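PDB 4PSM: ssDNA binding protein from Pyrococcus furiosus, which probably binds single-stranded DNA, which it is thought to hold in a tunnel system between the subunits of its assembly. Local coordinates for residues 3-8 against 20-25; 9-14 against 57-62. All blocks are in the same frame, centred on the assembly; numbering follows the deposited sequence.

Contact 1 of 2, residues 3-8 against 20-25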
# COMPACT_ATOMS: atom_id res chain seq x y z
N PRO A 3 -5.76 26.22 29.69
CA PRO A 3 -4.89 25.67 28.64
C PRO A 3 -3.51 26.29 28.72
O PRO A 3 -3.37 27.50 28.58
CB PRO A 3 -5.57 26.12 27.34
CG PRO A 3 -6.91 26.68 27.74
CD PRO A 3 -6.74 27.17 29.14
N LYS A 4 -2.50 25.47 28.96
CA LYS A 4 -1.15 26.00 29.09
C LYS A 4 -0.17 25.25 28.20
O LYS A 4 -0.20 24.02 28.11
CB LYS A 4 -0.69 25.95 30.54
CG LYS A 4 0.43 26.92 30.89
CD LYS A 4 0.56 27.04 32.40
CE LYS A 4 -0.81 27.31 33.02
NZ LYS A 4 -0.89 26.89 34.44
N LEU A 5 0.70 26.00 27.54
CA LEU A 5 1.76 25.41 26.74
C LEU A 5 3.04 25.37 27.57
O LEU A 5 3.44 26.37 28.16
CB LEU A 5 1.94 26.19 25.45
CG LEU A 5 3.17 26.23 24.53
CD1 LEU A 5 4.51 25.75 25.09
CD2 LEU A 5 2.90 25.80 23.11
N MSE A 6 3.66 24.20 27.63
CA MSE A 6 4.89 24.04 28.38
C MSE A 6 5.88 23.21 27.59
O MSE A 6 5.55 22.12 27.12
CB MSE A 6 4.61 23.36 29.72
CG MSE A 6 3.58 24.08 30.56
SE MSE A 6 3.29 23.13 32.24
CE MSE A 6 2.87 21.37 31.53
N THR A 7 7.09 23.73 27.46
CA THR A 7 8.13 23.04 26.71
C THR A 7 8.86 22.01 27.56
O THR A 7 9.37 21.01 27.05
CB THR A 7 9.16 24.02 26.14
OG1 THR A 7 9.75 24.77 27.20
CG2 THR A 7 8.51 24.98 25.15
N GLY A 8 8.91 22.24 28.87
CA GLY A 8 9.82 21.50 29.73
C GLY A 8 11.20 21.98 29.37
O GLY A 8 11.35 22.99 28.66
N ARG A 20 6.40 24.65 18.79
CA ARG A 20 5.47 24.25 17.74
C ARG A 20 5.00 22.81 17.93
O ARG A 20 3.82 22.50 17.75
CB ARG A 20 6.11 24.42 16.37
CG ARG A 20 5.09 24.47 15.22
CD ARG A 20 5.78 24.53 13.86
NE ARG A 20 6.46 23.27 13.56
CZ ARG A 20 7.13 23.02 12.44
NH1 ARG A 20 7.23 23.96 11.51
NH2 ARG A 20 7.71 21.84 12.25
N ARG A 21 5.92 21.94 18.32
CA ARG A 21 5.59 20.54 18.55
C ARG A 21 4.55 20.37 19.65
O ARG A 21 3.57 19.65 19.48
CB ARG A 21 6.84 19.72 18.83
CG ARG A 21 7.71 19.56 17.60
CD ARG A 21 9.08 19.07 17.94
NE ARG A 21 9.04 17.93 18.85
CZ ARG A 21 10.13 17.39 19.39
NH1 ARG A 21 11.31 17.91 19.10
NH2 ARG A 21 10.03 16.35 20.20
N VAL A 22 4.78 21.05 20.76
CA VAL A 22 3.87 20.97 21.90
C VAL A 22 2.52 21.54 21.52
O VAL A 22 1.47 20.98 21.85
CB VAL A 22 4.44 21.73 23.11
CG1 VAL A 22 3.49 21.63 24.31
CG2 VAL A 22 5.80 21.18 23.46
N LEU A 23 2.54 22.68 20.83
CA LEU A 23 1.33 23.31 20.36
C LEU A 23 0.50 22.38 19.45
O LEU A 23 -0.72 22.25 19.63
CB LEU A 23 1.68 24.62 19.64
CG LEU A 23 0.51 25.57 19.36
CD1 LEU A 23 -0.32 25.77 20.61
CD2 LEU A 23 1.04 26.89 18.84
N PHE A 24 1.15 21.71 18.50
CA PHE A 24 0.44 20.75 17.65
C PHE A 24 -0.23 19.66 18.47
O PHE A 24 -1.36 19.26 18.18
CB PHE A 24 1.38 20.08 16.64
CG PHE A 24 1.48 20.81 15.35
CD1 PHE A 24 0.40 20.84 14.48
CD2 PHE A 24 2.65 21.43 14.98
CE1 PHE A 24 0.48 21.51 13.28
CE2 PHE A 24 2.74 22.11 13.76
CZ PHE A 24 1.65 22.14 12.92
N ALA A 25 0.46 19.18 19.49
CA ALA A 25 -0.03 18.06 20.29
C ALA A 25 -1.24 18.43 21.14
O ALA A 25 -2.19 17.64 21.26
CB ALA A 25 1.09 17.50 21.15

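Contact 2 of 2, residues 9-14 against 57-62. With SO4 (sulfate ion), chain E.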
# COMPACT_ATOMS: atom_id res chain seq x y z
N PHE A 9 12.23 21.29 29.84
CA PHE A 9 13.60 21.71 29.53
C PHE A 9 13.90 21.56 28.05
O PHE A 9 13.61 20.53 27.44
CB PHE A 9 14.62 20.93 30.36
CG PHE A 9 14.55 21.20 31.82
CD1 PHE A 9 15.03 22.39 32.35
CD2 PHE A 9 14.02 20.25 32.68
CE1 PHE A 9 14.97 22.64 33.72
CE2 PHE A 9 13.97 20.50 34.05
CZ PHE A 9 14.44 21.70 34.57
N VAL A 10 14.50 22.59 27.47
CA VAL A 10 14.91 22.53 26.09
C VAL A 10 16.09 23.46 25.83
O VAL A 10 16.11 24.60 26.30
CB VAL A 10 13.75 22.88 25.11
CG1 VAL A 10 13.41 24.37 25.19
CG2 VAL A 10 14.12 22.47 23.67
N ARG A 11 17.08 22.95 25.11
CA ARG A 11 18.19 23.77 24.67
C ARG A 11 17.62 24.94 23.88
O ARG A 11 16.73 24.77 23.06
CB ARG A 11 19.13 22.95 23.80
CG ARG A 11 20.50 23.56 23.58
CD ARG A 11 21.42 22.53 22.97
NE ARG A 11 22.80 22.98 22.91
CZ ARG A 11 23.32 23.67 21.91
NH1 ARG A 11 22.57 24.00 20.87
NH2 ARG A 11 24.60 24.03 21.94
N ALA A 12 18.12 26.14 24.16
CA ALA A 12 17.59 27.35 23.57
C ALA A 12 17.59 27.27 22.05
O ALA A 12 16.62 27.68 21.41
CB ALA A 12 18.39 28.57 24.04
N SER A 13 18.67 26.73 21.49
CA SER A 13 18.83 26.57 20.05
C SER A 13 17.59 25.96 19.38
O SER A 13 17.24 26.32 18.27
CB SER A 13 20.04 25.68 19.76
OG SER A 13 19.90 24.41 20.38
N GLY A 14 16.92 25.05 20.08
CA GLY A 14 15.75 24.40 19.55
C GLY A 14 14.46 24.68 20.29
O GLY A 14 13.59 23.82 20.39
N LYS A 57 22.26 32.38 25.35
CA LYS A 57 23.00 31.73 24.27
C LYS A 57 22.24 30.48 23.81
O LYS A 57 21.31 30.03 24.49
CB LYS A 57 24.39 31.34 24.76
CG LYS A 57 25.21 32.50 25.29
CD LYS A 57 26.07 33.12 24.20
CE LYS A 57 27.10 32.13 23.69
NZ LYS A 57 27.91 32.68 22.56
N LYS A 58 22.62 29.91 22.68
CA LYS A 58 21.90 28.73 22.21
C LYS A 58 22.31 27.46 22.97
O LYS A 58 21.62 26.44 22.88
CB LYS A 58 22.02 28.55 20.69
CG LYS A 58 23.43 28.52 20.15
CD LYS A 58 23.45 27.99 18.72
CE LYS A 58 24.81 28.18 18.05
NZ LYS A 58 25.93 27.59 18.84
N GLU A 59 23.41 27.55 23.72
CA GLU A 59 23.88 26.45 24.57
C GLU A 59 23.11 26.41 25.89
O GLU A 59 23.05 25.39 26.56
CB GLU A 59 25.38 26.59 24.88
CG GLU A 59 26.30 26.43 23.68
CD GLU A 59 26.18 27.57 22.69
OE1 GLU A 59 26.38 28.74 23.09
OE2 GLU A 59 25.87 27.30 21.51
N ASP A 60 22.54 27.55 26.26
CA ASP A 60 21.74 27.62 27.47
C ASP A 60 20.49 26.77 27.34
O ASP A 60 20.07 26.41 26.24
CB ASP A 60 21.37 29.07 27.80
CG ASP A 60 22.58 29.94 28.07
OD1 ASP A 60 23.58 29.44 28.65
OD2 ASP A 60 22.55 31.13 27.69
N VAL A 61 19.89 26.46 28.48
CA VAL A 61 18.65 25.71 28.51
C VAL A 61 17.55 26.60 29.05
O VAL A 61 17.73 27.34 30.00
CB VAL A 61 18.80 24.44 29.36
CG1 VAL A 61 17.44 23.82 29.63
CG2 VAL A 61 19.72 23.45 28.66
N VAL A 62 16.39 26.52 28.41
CA VAL A 62 15.25 27.31 28.82
C VAL A 62 14.06 26.41 29.12
O VAL A 62 14.02 25.25 28.71
CB VAL A 62 14.85 28.32 27.72
CG1 VAL A 62 16.05 29.17 27.33
CG2 VAL A 62 14.29 27.60 26.50
S SO4 E . 25.50 24.70 18.40
O1 SO4 E . 26.32 25.28 17.33
O2 SO4 E . 25.44 23.25 18.24
O3 SO4 E . 26.09 25.03 19.70
O4 SO4 E . 24.16 25.25 18.34

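Contact 1 of 2, residues 3-8 against 20-25
Leu5 and Leu23 meet with their side chains crossed at about a right angle. CB of Leu5 leaves the strand toward the helix, and CG anti to the backbone N (chi1 159°) brings CD2 against Leu23. This methyl lands at the base of the other leucine, 3.9 Å from Leu23 CB, while Leu23 CD1 approaches it at 4.1 Å. The second branch of Leu5 turns to the neighbouring residue on the helix, with CD1 4.3 Å from Val22 CG1.

Val22 faces the strand and spreads its two methyls over backbone as much as over side chain. CG1 sits 3.5 Å from Met6 O and CG2 3.8 Å from the same oxygen, so the carbonyl of Met6 is straddled by the fork of the valine. Met6, a selenomethionine whose CB points away from the helix, joins chiefly through this oxygen. Thr7 OG1 donates to Gly8 O at 2.8 Å, in the carbonyl plane and on a lone pair, and also takes the N-H of Ile64, which ties the strand to its neighbour 61-71.

Trp77 of strand 74-87 touches both leucines, and Ala40 of helix 33-53 packs on Leu23, drawing the pair into a larger apolar layer. Strand 4-8 and helix 20-25 run roughly antiparallel, at 138° between their N-to-C directions, with axes 8.1 Å apart at closest approach. The arrangement is that of a beta-alpha unit: a strand at the edge of the chain's own three-stranded antiparallel sheet is followed by a helix that doubles back across the sheet face and packs through aliphatic side chains.

Contact 2 of 2, residues 9-14 against 57-62
With CG anti to the backbone N (chi1 -164°) and the chain extended from CG to NE, Arg11 runs alongside Glu59 and carries its guanidinium over the carbonyl of Lys58. Lys58 O lies 3.2 Å from the guanidinium plane of Arg11, toward its rim. Glu59 CG is 3.4 Å from Arg11 NH2, and the carboxylate, turned 65° from the guanidinium, completes a salt bridge, Glu59 OE2 to Arg11 NH2, at 3.5 Å. Arg11 NH1 also donates to Ser13 OG, and Arg11 NH2 meets sulfate O3 at the guanidinium edge, 2.9 Å away. Lys58 NZ bridges to Glu59 OE2 at 2.7 Å.

Backbone bonds join the two segments: Val10 and Val62 form a hydrogen-bonded antiparallel pair, and Ala12 N reaches Asp60 O at 2.9 Å. The side chains of Val10 and Val62 lie side by side, Val10 CG1 3.6 Å from Val62 CG2.

Replacing Arg11 by alanine is likely to leave Glu59 with one cationic mate fewer, and Ser13 OG and the sulfate without their arginine donor. The sulfate is probably from the crystallisation liquor, and the placing of Lys58 against it is doubtful, but the bond from Arg11 NH2 suggests a local affinity for anions, consistent with, though no proof of, phosphate binding here.

Overall arrangement
Both contacts draw on strand 4-11, from successive parts of it, and their centres lie about 16 Å apart. Contact 1 is buried, its centre about 9 Å from the centre of the chain, and joins the strand to the helix that follows it; contact 2, at about 17 Å, is partly buried and pairs the strand's far end with the start of strand 61-71, its neighbour in the sheet. The chemistry follows this placing. Helix against sheet is held by aliphatic packing, with 187 Å² buried, whereas contact 2 buries 477 Å² and combines backbone hydrogen bonds and valines with a charged, sulfate-bearing cluster at its outer end.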